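PDB 5J7O: major capsid protein from Faustovirus, which forms trimeric double jelly-roll capsomers that probably tile the icosahedral protein shell of this large double-stranded DNA virus. Local coordinates for residues B[178-181]-B[182-185]; B[205-208]-B[209-213]; B[218-221]-B[222-226]. One frame throughout, in Å; residues are numbered along the deposited sequence.

In the fold
All three contacts are local, each within a helix or its start, and they lie close together, with centres 12 to 13 Å apart and 10 to 11 Å from the centre of the chain. Contacts 1 and 2 are buried, and no other chain touches contact 1. Contact 3 is partly buried and borders a second subunit, which lies within reach of seven of its residues. Main-chain bonds run through all three; contact 1 adds one Tyr180–Leu183 apolar touch at a helix start, contact 2 a lysine chain and an aromatic edge, contact 3 polar groups turned to another subunit. Leu183, Asn210, Trp222 and Ile226 join the three helices.

Contact 1. Residues B[178-181]-B[182-185]; sequences CEYP and GLRL
Two backbone carbonyls, those of Tyr180 and Pro181, receive the first amides of the helix that begins here. Leu183 N donates to Tyr180 O at 3.0 Å, with the donor standing well above the carbonyl plane, 57° out of it, which fits a bond to the residue three places on rather than four. Arg184 N reaches the same oxygen at 3.3 Å, a weak second bond, so Tyr180 O serves two amides. One residue further on, Leu185 N lies nearly in line with the C=O of Pro181, 2.8 Å from its O.

Tyr180 occupies the N-cap position of helix 181-185, the short helix joining strand 170-177 to strand 186-193 within the double jelly-roll subunit. Pro181 suits the first helical turn, where its missing N-H costs no intrahelical bond. That turn is tied to a neighbouring element, since Gly182 N probably bonds to Ile226 O, just after helix 216-225.

Apolar packing is lighter. Tyr180 and Leu183 lie side by side and point the same way, and Leu183 CD1 sits 3.9 Å from Tyr180 CB, approaching the ring obliquely. Leu183 CG, beside its own backbone N (chi1 -63°), lies 4.0 Å from Tyr180 CB. The Tyr180 ring itself goes on to meet His469 edge-to-face.

Separately, the SG of Cys178 is 4.2 Å from Arg184 CD. The arginine chain runs extended past the sulfur, and its guanidinium is held elsewhere, by a hydrogen bond from NH2 to Gln464 OE1 and a weak one from NH1 to Asn331 O.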
loop_
_atom_site.group_PDB
_atom_site.type_symbol
_atom_site.label_atom_id
_atom_site.label_comp_id
_atom_site.label_asym_id
_atom_site.label_seq_id
_atom_site.Cartn_x
_atom_site.Cartn_y
_atom_site.Cartn_z
ATOM N N CYS B 178 -0.420 -1.012 -23.188
ATOM C CA CYS B 178 -0.200 -2.204 -22.389
ATOM C C CYS B 178 0.392 -1.814 -21.036
ATOM O O CYS B 178 0.928 -0.718 -20.856
ATOM C CB CYS B 178 0.725 -3.170 -23.116
ATOM S SG CYS B 178 2.442 -2.621 -23.219
ATOM N N GLU B 179 0.251 -2.710 -20.064
ATOM C CA GLU B 179 0.823 -2.451 -18.751
ATOM C C GLU B 179 2.342 -2.446 -18.840
ATOM O O GLU B 179 2.943 -3.265 -19.543
ATOM C CB GLU B 179 0.344 -3.485 -17.737
ATOM C CG GLU B 179 -1.085 -3.261 -17.278
ATOM C CD GLU B 179 -1.445 -4.084 -16.061
ATOM O OE1 GLU B 179 -0.907 -5.201 -15.919
ATOM O OE2 GLU B 179 -2.258 -3.608 -15.241
ATOM N N TYR B 180 2.951 -1.498 -18.136
ATOM C CA TYR B 180 4.393 -1.287 -18.157
ATOM C C TYR B 180 4.922 -1.136 -19.586
ATOM O O TYR B 180 5.758 -1.926 -20.034
ATOM C CB TYR B 180 5.106 -2.415 -17.426
ATOM C CG TYR B 180 4.604 -2.564 -16.009
ATOM C CD1 TYR B 180 5.002 -1.676 -15.021
ATOM C CD2 TYR B 180 3.712 -3.571 -15.665
ATOM C CE1 TYR B 180 4.542 -1.793 -13.727
ATOM C CE2 TYR B 180 3.245 -3.696 -14.370
ATOM C CZ TYR B 180 3.664 -2.803 -13.405
ATOM O OH TYR B 180 3.207 -2.918 -12.114
ATOM N N PRO B 181 4.459 -0.119 -20.325
ATOM C CA PRO B 181 4.893 0.015 -21.726
ATOM C C PRO B 181 6.387 0.219 -21.865
ATOM O O PRO B 181 6.988 -0.273 -22.827
ATOM C CB PRO B 181 4.105 1.236 -22.227
ATOM C CG PRO B 181 3.053 1.504 -21.186
ATOM C CD PRO B 181 3.611 1.005 -19.898
ATOM N N GLY B 182 7.007 0.928 -20.922
ATOM C CA GLY B 182 8.439 1.145 -21.006
ATOM C C GLY B 182 9.234 -0.134 -20.866
ATOM O O GLY B 182 10.372 -0.218 -21.329
ATOM N N LEU B 183 8.645 -1.152 -20.237
ATOM C CA LEU B 183 9.352 -2.417 -20.094
ATOM C C LEU B 183 9.225 -3.273 -21.347
ATOM O O LEU B 183 10.187 -3.940 -21.739
ATOM C CB LEU B 183 8.836 -3.176 -18.873
ATOM C CG LEU B 183 9.064 -2.494 -17.525
ATOM C CD1 LEU B 183 8.691 -3.425 -16.387
ATOM C CD2 LEU B 183 10.506 -2.030 -17.394
ATOM N N ARG B 184 8.053 -3.268 -21.989
ATOM C CA ARG B 184 7.886 -4.058 -23.203
ATOM C C ARG B 184 8.471 -3.362 -24.423
ATOM O O ARG B 184 8.873 -4.036 -25.378
ATOM C CB ARG B 184 6.408 -4.360 -23.454
ATOM C CG ARG B 184 6.197 -5.601 -24.303
ATOM C CD ARG B 184 4.736 -5.854 -24.626
ATOM N NE ARG B 184 4.548 -7.210 -25.135
ATOM C CZ ARG B 184 3.429 -7.658 -25.694
ATOM N NH1 ARG B 184 2.384 -6.855 -25.830
ATOM N NH2 ARG B 184 3.359 -8.910 -26.124
ATOM N N LEU B 185 8.526 -2.027 -24.408
ATOM C CA LEU B 185 8.967 -1.280 -25.582
ATOM C C LEU B 185 10.366 -1.699 -26.015
ATOM O O LEU B 185 10.657 -1.767 -27.215
ATOM C CB LEU B 185 8.929 0.219 -25.295
ATOM C CG LEU B 185 9.307 1.121 -26.469
ATOM C CD1 LEU B 185 8.247 1.051 -27.556
ATOM C CD2 LEU B 185 9.513 2.549 -26.005
#

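Contact 2. Residues B[205-208]-B[209-213]; sequences AAIM and YNKFH
Lys211 lies along the carbonyl of Ile207, four residues earlier on the same helix. Its CB is 3.6 Å from Ile207 O, and CG comes nearer still, to 3.1 Å, because chi1 of -61° swings it back beside its own backbone N. CD and CE stay close, each 3.5 Å from Ile207 O, and CE also passes 4.3 Å from Ile207 CB. A bend at the last torsion, chi4 -66°, turns NZ aside to a salt bridge with Asp563 and a hydrogen bond to the carbonyl of His469. The aliphatic part of the chain thus covers a helix carbonyl while the ammonium is paired with Asp563 OD2, which probably offsets much of its charge.

Both segments belong to helix 203-212, which follows strand 196-202 of a jelly-roll sheet. Its main-chain bonds are regular at first: Tyr209 N to Ala205 O at 3.0 Å and Asn210 N to Ala206 O at 2.9 Å. Toward the C-terminal end they weaken, and Met208 O is shared between Lys211 N and Phe212 N, neither bond being strong.

The same oxygen meets the edge of the Phe212 ring in its plane, 3.3 Å from CD2. Farther out, Met208 SD is 4.5 Å from Phe212 CE2. One turn beyond Tyr209, His213 CB lies over one face of the tyrosine ring, and the Tyr209 side chain also packs on Trp551 of the second subunit.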
loop_
_atom_site.group_PDB
_atom_site.type_symbol
_atom_site.label_atom_id
_atom_site.label_comp_id
_atom_site.label_asym_id
_atom_site.label_seq_id
_atom_site.Cartn_x
_atom_site.Cartn_y
_atom_site.Cartn_z
ATOM N N ALA B 205 13.908 -9.782 -18.732
ATOM C CA ALA B 205 14.707 -9.351 -17.591
ATOM C C ALA B 205 14.115 -8.102 -16.952
ATOM O O ALA B 205 14.169 -7.937 -15.729
ATOM C CB ALA B 205 16.152 -9.104 -18.018
ATOM N N ALA B 206 13.533 -7.218 -17.766
ATOM C CA ALA B 206 12.945 -5.994 -17.234
ATOM C C ALA B 206 11.747 -6.295 -16.341
ATOM O O ALA B 206 11.557 -5.643 -15.307
ATOM C CB ALA B 206 12.544 -5.062 -18.377
ATOM N N ILE B 207 10.925 -7.278 -16.717
ATOM C CA ILE B 207 9.779 -7.604 -15.875
ATOM C C ILE B 207 10.215 -8.392 -14.644
ATOM O O ILE B 207 9.552 -8.331 -13.605
ATOM C CB ILE B 207 8.697 -8.357 -16.671
ATOM C CG1 ILE B 207 9.186 -9.742 -17.097
ATOM C CG2 ILE B 207 8.274 -7.546 -17.877
ATOM C CD1 ILE B 207 8.106 -10.603 -17.717
ATOM N N MET B 208 11.322 -9.134 -14.729
ATOM C CA MET B 208 11.866 -9.766 -13.531
ATOM C C MET B 208 12.336 -8.717 -12.532
ATOM O O MET B 208 12.121 -8.858 -11.322
ATOM C CB MET B 208 13.012 -10.708 -13.899
ATOM C CG MET B 208 12.585 -11.942 -14.675
ATOM S SD MET B 208 11.369 -12.941 -13.798
ATOM C CE MET B 208 11.284 -14.379 -14.864
ATOM N N TYR B 209 12.979 -7.655 -13.023
ATOM C CA TYR B 209 13.366 -6.549 -12.153
ATOM C C TYR B 209 12.141 -5.839 -11.595
ATOM O O TYR B 209 12.118 -5.458 -10.418
ATOM C CB TYR B 209 14.254 -5.569 -12.921
ATOM C CG TYR B 209 14.808 -4.437 -12.084
ATOM C CD1 TYR B 209 14.050 -3.300 -11.824
ATOM C CD2 TYR B 209 16.093 -4.498 -11.563
ATOM C CE1 TYR B 209 14.552 -2.265 -11.062
ATOM C CE2 TYR B 209 16.605 -3.465 -10.801
ATOM C CZ TYR B 209 15.830 -2.352 -10.554
ATOM O OH TYR B 209 16.333 -1.320 -9.797
ATOM N N ASN B 210 11.116 -5.644 -12.429
ATOM C CA ASN B 210 9.886 -5.009 -11.965
ATOM C C ASN B 210 9.256 -5.786 -10.816
ATOM O O ASN B 210 8.631 -5.191 -9.931
ATOM C CB ASN B 210 8.904 -4.881 -13.133
ATOM C CG ASN B 210 7.570 -4.290 -12.720
ATOM O OD1 ASN B 210 7.474 -3.105 -12.400
ATOM N ND2 ASN B 210 6.528 -5.111 -12.746
ATOM N N LYS B 211 9.430 -7.109 -10.799
ATOM C CA LYS B 211 8.793 -7.931 -9.779
ATOM C C LYS B 211 9.632 -8.045 -8.510
ATOM O O LYS B 211 9.071 -8.168 -7.416
ATOM C CB LYS B 211 8.508 -9.330 -10.333
ATOM C CG LYS B 211 7.558 -9.373 -11.530
ATOM C CD LYS B 211 7.546 -10.757 -12.170
ATOM C CE LYS B 211 6.962 -10.730 -13.577
ATOM N NZ LYS B 211 5.514 -10.376 -13.594
ATOM N N PHE B 212 10.961 -7.991 -8.623
ATOM C CA PHE B 212 11.831 -8.371 -7.518
ATOM C C PHE B 212 12.637 -7.232 -6.908
ATOM O O PHE B 212 13.182 -7.414 -5.816
ATOM C CB PHE B 212 12.813 -9.465 -7.964
ATOM C CG PHE B 212 12.206 -10.835 -8.035
ATOM C CD1 PHE B 212 11.968 -11.564 -6.881
ATOM C CD2 PHE B 212 11.888 -11.399 -9.258
ATOM C CE1 PHE B 212 11.414 -12.828 -6.947
ATOM C CE2 PHE B 212 11.335 -12.662 -9.331
ATOM C CZ PHE B 212 11.096 -13.378 -8.174
ATOM N N HIS B 213 12.749 -6.077 -7.568
ATOM C CA HIS B 213 13.709 -5.086 -7.094
ATOM C C HIS B 213 13.132 -3.676 -7.069
ATOM O O HIS B 213 13.881 -2.697 -7.166
ATOM C CB HIS B 213 14.979 -5.116 -7.944
ATOM C CG HIS B 213 15.616 -6.467 -8.022
ATOM N ND1 HIS B 213 16.102 -7.124 -6.912
ATOM C CD2 HIS B 213 15.839 -7.290 -9.074
ATOM C CE1 HIS B 213 16.600 -8.292 -7.278
ATOM N NE2 HIS B 213 16.453 -8.417 -8.584
#

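Contact 3. Residues B[218-221]-B[222-226]; sequences KLTG and WKRLI
Helix 216-225, the second of two consecutive helices after strand 196-202, carries this contact along its last two turns, at the boundary with the second subunit of the capsomer. Thr220 and Arg224, one turn apart, run side by side in the same direction. The methyl CG2 of Thr220 rests over one face of the Arg224 guanidinium, offset toward its rim and 3.8 Å from CZ. With its CG2 anti to the backbone N (chi1 -73° for OG1), Thr220 presents carbon to the arginine and sends OG1 to a hydrogen bond with Gln562 of the second subunit. Arg224 NH2 bonds to the main-chain carbonyl of that same glutamine.

Leu219 packs against two residues. Its CG lies 4.0 Å from CE of Lys223, whose extended chain crosses it at a slant, and its CD1 approaches CD1 of Trp222 at 4.2 Å. On the indole, Ile226 CD1 sits 3.3 Å above one face, offset toward the rim, while NE1 donates a hydrogen bond to Asn210 OD1.

Four main-chain bonds link each residue of 218-221 to the amide four places on. The straightest joins Lys223 N to Leu219 O, 2.8 Å with an N-H...O angle of 166°. Leu225 CG also closes to 3.2 Å from the carbonyl oxygen of Gly221.

Trp222 and Leu225 pack both on their own chain and on the second subunit, whereas Lys218, Thr220 and Arg224 supply polar bonds to that subunit. Because Thr220 OG1 and Arg224 NH2 both bond to its Gln562, the two side chains are placed together at the interface, the methyl lying against the guanidinium face.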
loop_
_atom_site.group_PDB
_atom_site.type_symbol
_atom_site.label_atom_id
_atom_site.label_comp_id
_atom_site.label_asym_id
_atom_site.label_seq_id
_atom_site.Cartn_x
_atom_site.Cartn_y
_atom_site.Cartn_z
ATOM N N LYS B 218 10.123 3.105 -3.788
ATOM C CA LYS B 218 10.551 3.471 -5.130
ATOM C C LYS B 218 9.488 3.208 -6.187
ATOM O O LYS B 218 9.728 3.497 -7.365
ATOM C CB LYS B 218 11.827 2.708 -5.515
ATOM C CG LYS B 218 13.014 2.918 -4.593
ATOM C CD LYS B 218 13.639 4.288 -4.780
ATOM C CE LYS B 218 14.920 4.409 -3.970
ATOM N NZ LYS B 218 15.564 5.742 -4.123
ATOM N N LEU B 219 8.322 2.678 -5.806
ATOM C CA LEU B 219 7.388 2.151 -6.797
ATOM C C LEU B 219 6.710 3.261 -7.594
ATOM O O LEU B 219 6.585 3.158 -8.820
ATOM C CB LEU B 219 6.342 1.267 -6.118
ATOM C CG LEU B 219 5.419 0.521 -7.083
ATOM C CD1 LEU B 219 6.235 -0.305 -8.062
ATOM C CD2 LEU B 219 4.444 -0.360 -6.322
ATOM N N THR B 220 6.247 4.317 -6.920
ATOM C CA THR B 220 5.526 5.381 -7.616
ATOM C C THR B 220 6.394 6.025 -8.691
ATOM O O THR B 220 5.954 6.212 -9.831
ATOM C CB THR B 220 5.033 6.428 -6.616
ATOM O OG1 THR B 220 3.935 5.894 -5.866
ATOM C CG2 THR B 220 4.581 7.693 -7.334
ATOM N N GLY B 221 7.638 6.365 -8.347
ATOM C CA GLY B 221 8.540 6.914 -9.346
ATOM C C GLY B 221 8.882 5.914 -10.432
ATOM O O GLY B 221 8.995 6.274 -11.606
ATOM N N TRP B 222 9.046 4.643 -10.056
ATOM C CA TRP B 222 9.337 3.599 -11.035
ATOM C C TRP B 222 8.215 3.478 -12.060
ATOM O O TRP B 222 8.467 3.417 -13.269
ATOM C CB TRP B 222 9.567 2.270 -10.314
ATOM C CG TRP B 222 9.672 1.067 -11.209
ATOM C CD1 TRP B 222 8.740 0.084 -11.369
ATOM C CD2 TRP B 222 10.777 0.712 -12.049
ATOM N NE1 TRP B 222 9.193 -0.858 -12.260
ATOM C CE2 TRP B 222 10.441 -0.495 -12.694
ATOM C CE3 TRP B 222 12.015 1.300 -12.324
ATOM C CZ2 TRP B 222 11.298 -1.124 -13.594
ATOM C CZ3 TRP B 222 12.864 0.673 -13.218
ATOM C CH2 TRP B 222 12.503 -0.526 -13.841
ATOM N N LYS B 223 6.964 3.451 -11.593
ATOM C CA LYS B 223 5.832 3.353 -12.510
ATOM C C LYS B 223 5.768 4.555 -13.444
ATOM O O LYS B 223 5.452 4.411 -14.632
ATOM C CB LYS B 223 4.528 3.217 -11.725
ATOM C CG LYS B 223 4.325 1.850 -11.091
ATOM C CD LYS B 223 2.971 1.757 -10.407
ATOM C CE LYS B 223 2.670 0.332 -9.974
ATOM N NZ LYS B 223 1.360 0.228 -9.271
ATOM N N ARG B 224 6.069 5.751 -12.931
ATOM C CA ARG B 224 6.033 6.939 -13.776
ATOM C C ARG B 224 7.161 6.936 -14.800
ATOM O O ARG B 224 7.006 7.497 -15.891
ATOM C CB ARG B 224 6.096 8.203 -12.917
ATOM C CG ARG B 224 4.917 8.372 -11.972
ATOM C CD ARG B 224 4.658 9.839 -11.667
ATOM N NE ARG B 224 3.487 10.025 -10.814
ATOM C CZ ARG B 224 3.517 10.585 -9.609
ATOM N NH1 ARG B 224 4.661 11.032 -9.110
ATOM N NH2 ARG B 224 2.400 10.709 -8.907
ATOM N N LEU B 225 8.296 6.313 -14.474
ATOM C CA LEU B 225 9.404 6.252 -15.423
ATOM C C LEU B 225 9.052 5.403 -16.637
ATOM O O LEU B 225 9.424 5.739 -17.767
ATOM C CB LEU B 225 10.655 5.702 -14.738
ATOM C CG LEU B 225 11.366 6.607 -13.732
ATOM C CD1 LEU B 225 12.500 5.855 -13.049
ATOM C CD2 LEU B 225 11.884 7.859 -14.415
ATOM N N ILE B 226 8.329 4.301 -16.429
ATOM C CA ILE B 226 8.047 3.345 -17.491
ATOM C C ILE B 226 6.621 3.474 -18.020
ATOM O O ILE B 226 6.158 2.599 -18.754
ATOM C CB ILE B 226 8.328 1.910 -17.022
ATOM C CG1 ILE B 226 7.498 1.586 -15.778
ATOM C CG2 ILE B 226 9.811 1.728 -16.738
ATOM C CD1 ILE B 226 7.866 0.276 -15.128
#